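Local coordinates for protein Maltose/maltodextrin transport permease homologue (Bdellovibrio bacteriovorus HD100, PDB 6FFL) that binds maltotriose through this MalE-like solute-binding domain, which is fused to a MalF permease and probably serves maltodextrin uptake, at residues A[199-202]-A[203-206]; A[277-280]-A[281-285]; A[300-303]-A[304-308]. One frame throughout, in Å; residues are numbered along the deposited sequence. Where two conformers were deposited one is given.

Interaction 1: residues A[199-202]-A[203-206]; sequences FILK and LRDQ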
loop_
_atom_site.group_PDB
_atom_site.type_symbol
_atom_site.label_atom_id
_atom_site.label_comp_id
_atom_site.label_asym_id
_atom_site.label_seq_id
_atom_site.Cartn_x
_atom_site.Cartn_y
_atom_site.Cartn_z
ATOM N N PHE A 199 15.510 -8.012 13.179
ATOM C CA PHE A 199 16.218 -7.595 11.969
ATOM C C PHE A 199 16.189 -6.083 11.823
ATOM O O PHE A 199 17.217 -5.452 11.546
ATOM C CB PHE A 199 15.586 -8.274 10.747
ATOM C CG PHE A 199 16.173 -7.841 9.429
ATOM C CD1 PHE A 199 17.473 -8.183 9.080
ATOM C CD2 PHE A 199 15.417 -7.089 8.545
ATOM C CE1 PHE A 199 18.004 -7.787 7.872
ATOM C CE2 PHE A 199 15.946 -6.687 7.332
ATOM C CZ PHE A 199 17.230 -7.034 6.997
ATOM N N ILE A 200 15.026 -5.476 12.047
ATOM C CA ILE A 200 14.935 -4.034 11.884
ATOM C C ILE A 200 15.618 -3.315 13.045
ATOM O O ILE A 200 16.259 -2.277 12.850
ATOM C CB ILE A 200 13.466 -3.626 11.697
ATOM C CG1 ILE A 200 13.036 -3.998 10.271
ATOM C CG2 ILE A 200 13.256 -2.136 11.941
ATOM C CD1 ILE A 200 11.612 -3.740 10.006
ATOM N N LEU A 201 15.538 -3.864 14.264
ATOM C CA LEU A 201 16.324 -3.290 15.351
ATOM C C LEU A 201 17.812 -3.304 15.022
ATOM O O LEU A 201 18.541 -2.361 15.349
ATOM C CB LEU A 201 16.071 -4.043 16.662
ATOM C CG LEU A 201 14.761 -3.788 17.391
ATOM C CD1 LEU A 201 14.704 -4.705 18.604
ATOM C CD2 LEU A 201 14.674 -2.352 17.834
ATOM N N LYS A 202 18.281 -4.371 14.380
ATOM C CA LYS A 202 19.698 -4.450 14.032
ATOM C C LYS A 202 20.061 -3.394 12.996
ATOM O O LYS A 202 21.105 -2.744 13.106
ATOM C CB LYS A 202 20.024 -5.860 13.528
ATOM C CG LYS A 202 21.462 -6.096 13.083
ATOM C CD LYS A 202 21.664 -7.580 12.768
ATOM C CE LYS A 202 23.072 -7.886 12.275
ATOM N NZ LYS A 202 23.309 -7.335 10.911
ATOM N N LEU A 203 19.206 -3.203 11.986
ATOM C CA LEU A 203 19.454 -2.150 11.001
ATOM C C LEU A 203 19.563 -0.782 11.667
ATOM O O LEU A 203 20.392 0.045 11.270
ATOM C CB LEU A 203 18.338 -2.132 9.956
ATOM C CG LEU A 203 18.177 -3.322 9.006
ATOM C CD1 LEU A 203 17.008 -3.097 8.062
ATOM C CD2 LEU A 203 19.453 -3.585 8.230
ATOM N N ARG A 204 18.748 -0.534 12.698
ATOM C CA ARG A 204 18.710 0.784 13.322
ATOM C C ARG A 204 19.837 0.975 14.326
ATOM O O ARG A 204 20.438 2.055 14.388
ATOM C CB ARG A 204 17.351 1.000 14.004
ATOM C CG ARG A 204 17.126 2.404 14.577
ATOM C CD ARG A 204 15.900 2.451 15.517
ATOM N NE ARG A 204 16.194 1.795 16.788
ATOM C CZ ARG A 204 15.311 1.610 17.767
ATOM N NH1 ARG A 204 14.065 2.042 17.630
ATOM N NH2 ARG A 204 15.680 1.000 18.886
ATOM N N ASP A 205 20.138 -0.046 15.126
ATOM C CA ASP A 205 20.956 0.143 16.320
ATOM C C ASP A 205 22.340 -0.462 16.217
ATOM O O ASP A 205 23.258 0.004 16.891
ATOM C CB ASP A 205 20.252 -0.455 17.545
ATOM C CG ASP A 205 18.945 0.231 17.845
ATOM O OD1 ASP A 205 18.776 1.390 17.401
ATOM O OD2 ASP A 205 18.094 -0.377 18.528
ATOM N N GLN A 206 22.508 -1.480 15.383
ATOM C CA GLN A 206 23.777 -2.178 15.251
ATOM C C GLN A 206 24.490 -1.784 13.962
ATOM O O GLN A 206 25.611 -1.266 13.991
ATOM C CB GLN A 206 23.509 -3.686 15.308
ATOM C CG GLN A 206 24.715 -4.587 15.203
ATOM C CD GLN A 206 24.337 -6.038 15.449
ATOM O OE1 GLN A 206 23.387 -6.324 16.184
ATOM N NE2 GLN A 206 25.063 -6.959 14.825
#

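Interaction 2: residues A[277-280]-A[281-285]; sequences NMKS and EAHYE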
loop_
_atom_site.group_PDB
_atom_site.type_symbol
_atom_site.label_atom_id
_atom_site.label_comp_id
_atom_site.label_asym_id
_atom_site.label_seq_id
_atom_site.Cartn_x
_atom_site.Cartn_y
_atom_site.Cartn_z
ATOM N N ASN A 277 -25.374 3.847 2.122
ATOM C CA ASN A 277 -26.205 5.042 2.306
ATOM C C ASN A 277 -26.150 5.908 1.056
ATOM O O ASN A 277 -25.074 6.389 0.695
ATOM C CB ASN A 277 -25.703 5.886 3.484
ATOM C CG ASN A 277 -25.721 5.149 4.797
ATOM O OD1 ASN A 277 -26.677 4.445 5.103
ATOM N ND2 ASN A 277 -24.668 5.330 5.601
ATOM N N MET A 278 -27.296 6.148 0.425
ATOM C CA MET A 278 -27.399 7.082 -0.690
ATOM C C MET A 278 -28.558 8.030 -0.419
ATOM O O MET A 278 -29.660 7.581 -0.086
ATOM C CB MET A 278 -27.616 6.355 -2.023
ATOM C CG MET A 278 -26.470 5.461 -2.452
ATOM S SD MET A 278 -25.120 6.402 -3.204
ATOM C CE MET A 278 -23.846 5.153 -3.242
ATOM N N LYS A 279 -28.311 9.334 -0.573
ATOM C CA LYS A 279 -29.324 10.332 -0.238
ATOM C C LYS A 279 -30.559 10.217 -1.118
ATOM O O LYS A 279 -31.666 10.540 -0.673
ATOM C CB LYS A 279 -28.750 11.743 -0.362
ATOM C CG LYS A 279 -27.664 12.089 0.638
ATOM C CD LYS A 279 -27.156 13.501 0.377
ATOM C CE LYS A 279 -25.763 13.713 0.932
ATOM N NZ LYS A 279 -25.457 15.164 1.052
ATOM N N SER A 280 -30.399 9.788 -2.367
ATOM C CA SER A 280 -31.525 9.743 -3.288
ATOM C C SER A 280 -31.143 8.884 -4.479
ATOM O O SER A 280 -29.980 8.517 -4.659
ATOM C CB SER A 280 -31.931 11.142 -3.756
ATOM O OG SER A 280 -31.066 11.587 -4.783
ATOM N N GLU A 281 -32.143 8.589 -5.311
ATOM C CA GLU A 281 -31.884 7.813 -6.519
ATOM C C GLU A 281 -30.928 8.548 -7.449
ATOM O O GLU A 281 -30.074 7.925 -8.086
ATOM C CB GLU A 281 -33.204 7.493 -7.226
ATOM C CG GLU A 281 -33.070 6.578 -8.447
ATOM C CD GLU A 281 -32.538 5.183 -8.116
ATOM O OE1 GLU A 281 -32.614 4.756 -6.941
ATOM O OE2 GLU A 281 -32.042 4.509 -9.046
ATOM N N ALA A 282 -31.037 9.877 -7.523
ATOM C CA ALA A 282 -30.155 10.639 -8.404
ATOM C C ALA A 282 -28.710 10.594 -7.918
ATOM O O ALA A 282 -27.778 10.559 -8.732
ATOM C CB ALA A 282 -30.641 12.085 -8.519
ATOM N N HIS A 283 -28.498 10.601 -6.598
ATOM C CA HIS A 283 -27.138 10.474 -6.079
ATOM C C HIS A 283 -26.555 9.106 -6.412
ATOM O O HIS A 283 -25.384 8.997 -6.806
ATOM C CB HIS A 283 -27.119 10.709 -4.566
ATOM C CG HIS A 283 -27.310 12.140 -4.171
ATOM N ND1 HIS A 283 -28.549 12.746 -4.139
ATOM C CD2 HIS A 283 -26.420 13.085 -3.784
ATOM C CE1 HIS A 283 -28.413 14.003 -3.757
ATOM N NE2 HIS A 283 -27.131 14.234 -3.532
ATOM N N TYR A 284 -27.368 8.054 -6.278
ATOM C CA TYR A 284 -26.918 6.698 -6.571
ATOM C C TYR A 284 -26.547 6.539 -8.042
ATOM O O TYR A 284 -25.482 6.008 -8.370
ATOM C CB TYR A 284 -28.008 5.695 -6.188
ATOM C CG TYR A 284 -27.699 4.287 -6.631
ATOM C CD1 TYR A 284 -26.760 3.517 -5.949
ATOM C CD2 TYR A 284 -28.323 3.730 -7.743
ATOM C CE1 TYR A 284 -26.463 2.228 -6.346
ATOM C CE2 TYR A 284 -28.025 2.430 -8.154
ATOM C CZ TYR A 284 -27.096 1.689 -7.451
ATOM O OH TYR A 284 -26.788 0.404 -7.838
ATOM N N GLU A 285 -27.431 6.980 -8.943
ATOM C CA GLU A 285 -27.152 6.870 -10.371
ATOM C C GLU A 285 -25.901 7.655 -10.749
ATOM O O GLU A 285 -25.100 7.202 -11.575
ATOM C CB GLU A 285 -28.357 7.358 -11.182
ATOM C CG GLU A 285 -29.649 6.601 -10.896
ATOM C CD GLU A 285 -30.823 7.112 -11.712
ATOM O OE1 GLU A 285 -31.009 6.633 -12.847
ATOM O OE2 GLU A 285 -31.559 7.993 -11.218
#

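Interaction 3: residues A[300-303]-A[304-308]; sequences QLLF and AEKVG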
loop_
_atom_site.group_PDB
_atom_site.type_symbol
_atom_site.label_atom_id
_atom_site.label_comp_id
_atom_site.label_asym_id
_atom_site.label_seq_id
_atom_site.Cartn_x
_atom_site.Cartn_y
_atom_site.Cartn_z
ATOM N N GLN A 300 -7.783 4.710 -16.536
ATOM C CA GLN A 300 -6.686 3.835 -16.116
ATOM C C GLN A 300 -5.400 4.160 -16.866
ATOM O O GLN A 300 -4.309 4.146 -16.282
ATOM C CB GLN A 300 -7.062 2.374 -16.341
ATOM C CG GLN A 300 -8.237 1.891 -15.497
ATOM C CD GLN A 300 -8.242 0.384 -15.341
ATOM O OE1 GLN A 300 -7.236 -0.274 -15.603
ATOM N NE2 GLN A 300 -9.377 -0.173 -14.903
ATOM N N LEU A 301 -5.506 4.446 -18.159
ATOM C CA LEU A 301 -4.314 4.758 -18.936
ATOM C C LEU A 301 -3.791 6.161 -18.661
ATOM O O LEU A 301 -2.608 6.425 -18.896
ATOM C CB LEU A 301 -4.600 4.575 -20.428
ATOM C CG LEU A 301 -4.793 3.120 -20.877
ATOM C CD1 LEU A 301 -5.186 3.046 -22.363
ATOM C CD2 LEU A 301 -3.547 2.286 -20.585
ATOM N N LEU A 302 -4.644 7.072 -18.193
ATOM C CA LEU A 302 -4.150 8.362 -17.726
ATOM C C LEU A 302 -3.229 8.180 -16.525
ATOM O O LEU A 302 -2.134 8.758 -16.473
ATOM C CB LEU A 302 -5.323 9.276 -17.371
ATOM C CG LEU A 302 -4.978 10.696 -16.929
ATOM C CD1 LEU A 302 -4.268 11.458 -18.040
ATOM C CD2 LEU A 302 -6.259 11.411 -16.505
ATOM N N PHE A 303 -3.660 7.369 -15.549
ATOM C CA PHE A 303 -2.795 7.036 -14.416
ATOM C C PHE A 303 -1.556 6.294 -14.890
ATOM O O PHE A 303 -0.436 6.591 -14.460
ATOM C CB PHE A 303 -3.547 6.187 -13.387
ATOM C CG PHE A 303 -4.449 6.980 -12.488
ATOM C CD1 PHE A 303 -3.932 7.647 -11.389
ATOM C CD2 PHE A 303 -5.813 7.049 -12.733
ATOM C CE1 PHE A 303 -4.749 8.368 -10.555
ATOM C CE2 PHE A 303 -6.636 7.777 -11.905
ATOM C CZ PHE A 303 -6.097 8.447 -10.809
ATOM N N ALA A 304 -1.739 5.310 -15.773
ATOM C CA ALA A 304 -0.583 4.567 -16.274
ATOM C C ALA A 304 0.430 5.505 -16.921
ATOM O O ALA A 304 1.642 5.350 -16.731
ATOM C CB ALA A 304 -1.040 3.484 -17.259
ATOM N N GLU A 305 -0.049 6.516 -17.648
ATOM C CA GLU A 305 0.856 7.419 -18.348
ATOM C C GLU A 305 1.541 8.395 -17.397
ATOM O O GLU A 305 2.737 8.674 -17.548
ATOM C CB GLU A 305 0.088 8.177 -19.429
ATOM C CG GLU A 305 0.889 9.237 -20.167
ATOM C CD GLU A 305 0.048 9.940 -21.218
ATOM O OE1 GLU A 305 -0.869 10.702 -20.840
ATOM O OE2 GLU A 305 0.287 9.710 -22.422
ATOM N N LYS A 306 0.814 8.920 -16.417
ATOM C CA LYS A 306 1.339 10.011 -15.609
ATOM C C LYS A 306 2.025 9.553 -14.327
ATOM O O LYS A 306 2.954 10.228 -13.870
ATOM C CB LYS A 306 0.220 11.005 -15.298
ATOM C CG LYS A 306 -0.399 11.578 -16.576
ATOM C CD LYS A 306 -0.814 13.025 -16.423
ATOM C CE LYS A 306 -1.220 13.613 -17.773
ATOM N NZ LYS A 306 -1.542 15.061 -17.668
ATOM N N VAL A 307 1.620 8.428 -13.728
ATOM C CA VAL A 307 2.264 7.944 -12.512
ATOM C C VAL A 307 2.757 6.509 -12.633
ATOM O O VAL A 307 3.275 5.959 -11.660
ATOM C CB VAL A 307 1.361 8.111 -11.267
ATOM C CG1 VAL A 307 0.986 9.591 -11.106
ATOM C CG2 VAL A 307 0.103 7.207 -11.325
ATOM N N GLY A 308 2.617 5.886 -13.798
ATOM C CA GLY A 308 3.419 4.728 -14.133
ATOM C C GLY A 308 2.941 3.393 -13.615
ATOM O O GLY A 308 3.704 2.422 -13.691
#

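Interaction 1: residues A[199-202]-A[203-206]
K202 and Q206 meet one turn apart where helix 191-205 runs out, with L203 and L201 completing the group on the other flanks. CG anti to the backbone N (chi1 178°), followed by straight chi2 and chi3, carries the methylenes of K202 obliquely across the carboxamide of Q206: CE comes within 3.4 Å of Q206 NE2, and CG within 3.7 Å of OE1. The bend at chi4 turns NZ of K202 off this crossing, and the ammonium forms a salt bridge with D207. The backbone joins the same two residues: Q206 N bonds to K202 O at 3.0 Å, the last of four successive i to i+4 bonds in the segments.

L203 faces the interior. Its CD1 touches CE2 of F199 at 3.8 Å, while its CG stands over one face of that ring, toward the rim. On another flank L201 CD2 lies over the guanidinium of R204, 3.7 Å from NH2. R204 grips D205 side-on, NE to OD1 at 2.7 Å and NH2 to OD2 at 2.8 Å.

In the solute-binding domain this helix end packs against two other helices, K202 and L203 on I136 of helix 132-142 and L201 on helix 346-362. It thus joins an apolar inner flank to a charged outer one. D205 OD1 also forms a salt bridge with K212, so the aspartate charge is probably shared between two cations, while the two-nitrogen grip of R204 fixes the rotation of the guanidinium and leaves a face for the leucine methyl.

Interaction 2: residues A[277-280]-A[281-285]
S280 caps helix 281-294 as its N-cap residue, and its hydroxyl meets the imidazole of H283 three positions on. The serine OG lies between the backbone N and the carbonyl carbon (chi1 80°), which turns it back over the first helical turn. There it approaches the edge of the H283 ring, near the ring plane, and forms a hydrogen bond with ND1 at 2.8 Å. The capping bond that OG accepts from A282 N is weak, at 3.2 Å, so the imidazole is the closer partner of the hydroxyl. The carbonyl of S280 meanwhile accepts from the amide N of Y284, the first i to i+4 bond of the helix.

K279 approaches the same imidazole from a different direction. Its CB stands over the centre of one ring face, 12° off the normal, in a CH-pi contact, and the extended chain crosses the ring so that CD comes to 4.0 Å from NE2. Edge and face of H283 are therefore each met by a residue of the loop 277-280, while V3 and E60 also touch this side chain.

M278 packs against Y284 on another side of the turn, its bent chain crossing the tyrosine obliquely; E60 and R79 border the methionine. CG of M278 reaches the edge of the phenol ring, 4.0 Å from CD1, and SD rests 3.8 Å from Y284 CA.

Interaction 3: residues A[300-303]-A[304-308]
In the last two turns of helix 297-307, the amides of A304, E305, K306 and V307 bond to the carbonyls of Q300, L301, L302 and F303, and F303 O accepts twice, from V307 N at 2.9 Å and, in the carbonyl plane, from G308 N at 3.2 Å, as the chain leaves helical geometry at G308 with a positive phi of 83°.

F303 and V307 lie side by side on the inner flank, pointing the same way. CG2 of V307 sits at the edge of the phenyl ring, 4.1 Å from CD1, and also close to F303 O at 3.2 Å. V18 of helix 13-29 packs on F303, and H15 of the same helix on V307. L302 and K306 are the next pair round the helix. L302 points outward, and the K306 chain, bent at chi2 (-145°), leans back across it, so that CE meets L302 CD1 at 3.7 Å. On a further flank L301 CD2 reaches the methyl of A304 at 4.3 Å, both beside P311 of strand 310-311.

The contact therefore combines a carbonyl oxygen that accepts two backbone bonds with apolar pairs one turn apart. It seats this helix end of the solute-binding domain on helix 13-29, with the side chain of F303 about 9 Å from a bound glucose unit. The methylenes of K306 pack on L302 within the helix, while its charge, in a salt bridge, ties the helix to E21 of helix 13-29.

Overall arrangement
All three contacts are local and follow one another along the solute-binding domain, neither nesting nor crossing. Interaction 1 comes first, at the end of helix 191-205, and borders helices 132-142 and 346-362. Interaction 2 opens after strand 266-274 of the large mixed sheet, where the chain turns into helix 281-294. Interaction 3 follows at the end of the next helix, 297-307, and joins it to helix 13-29 and strand 310-311. Interactions 1 and 2 lie on opposite sides of the chain's centre, their own centres 52 Å apart; those of 2 and 3 are 30 Å apart. None closes a long loop: one starts a helix and two finish helices.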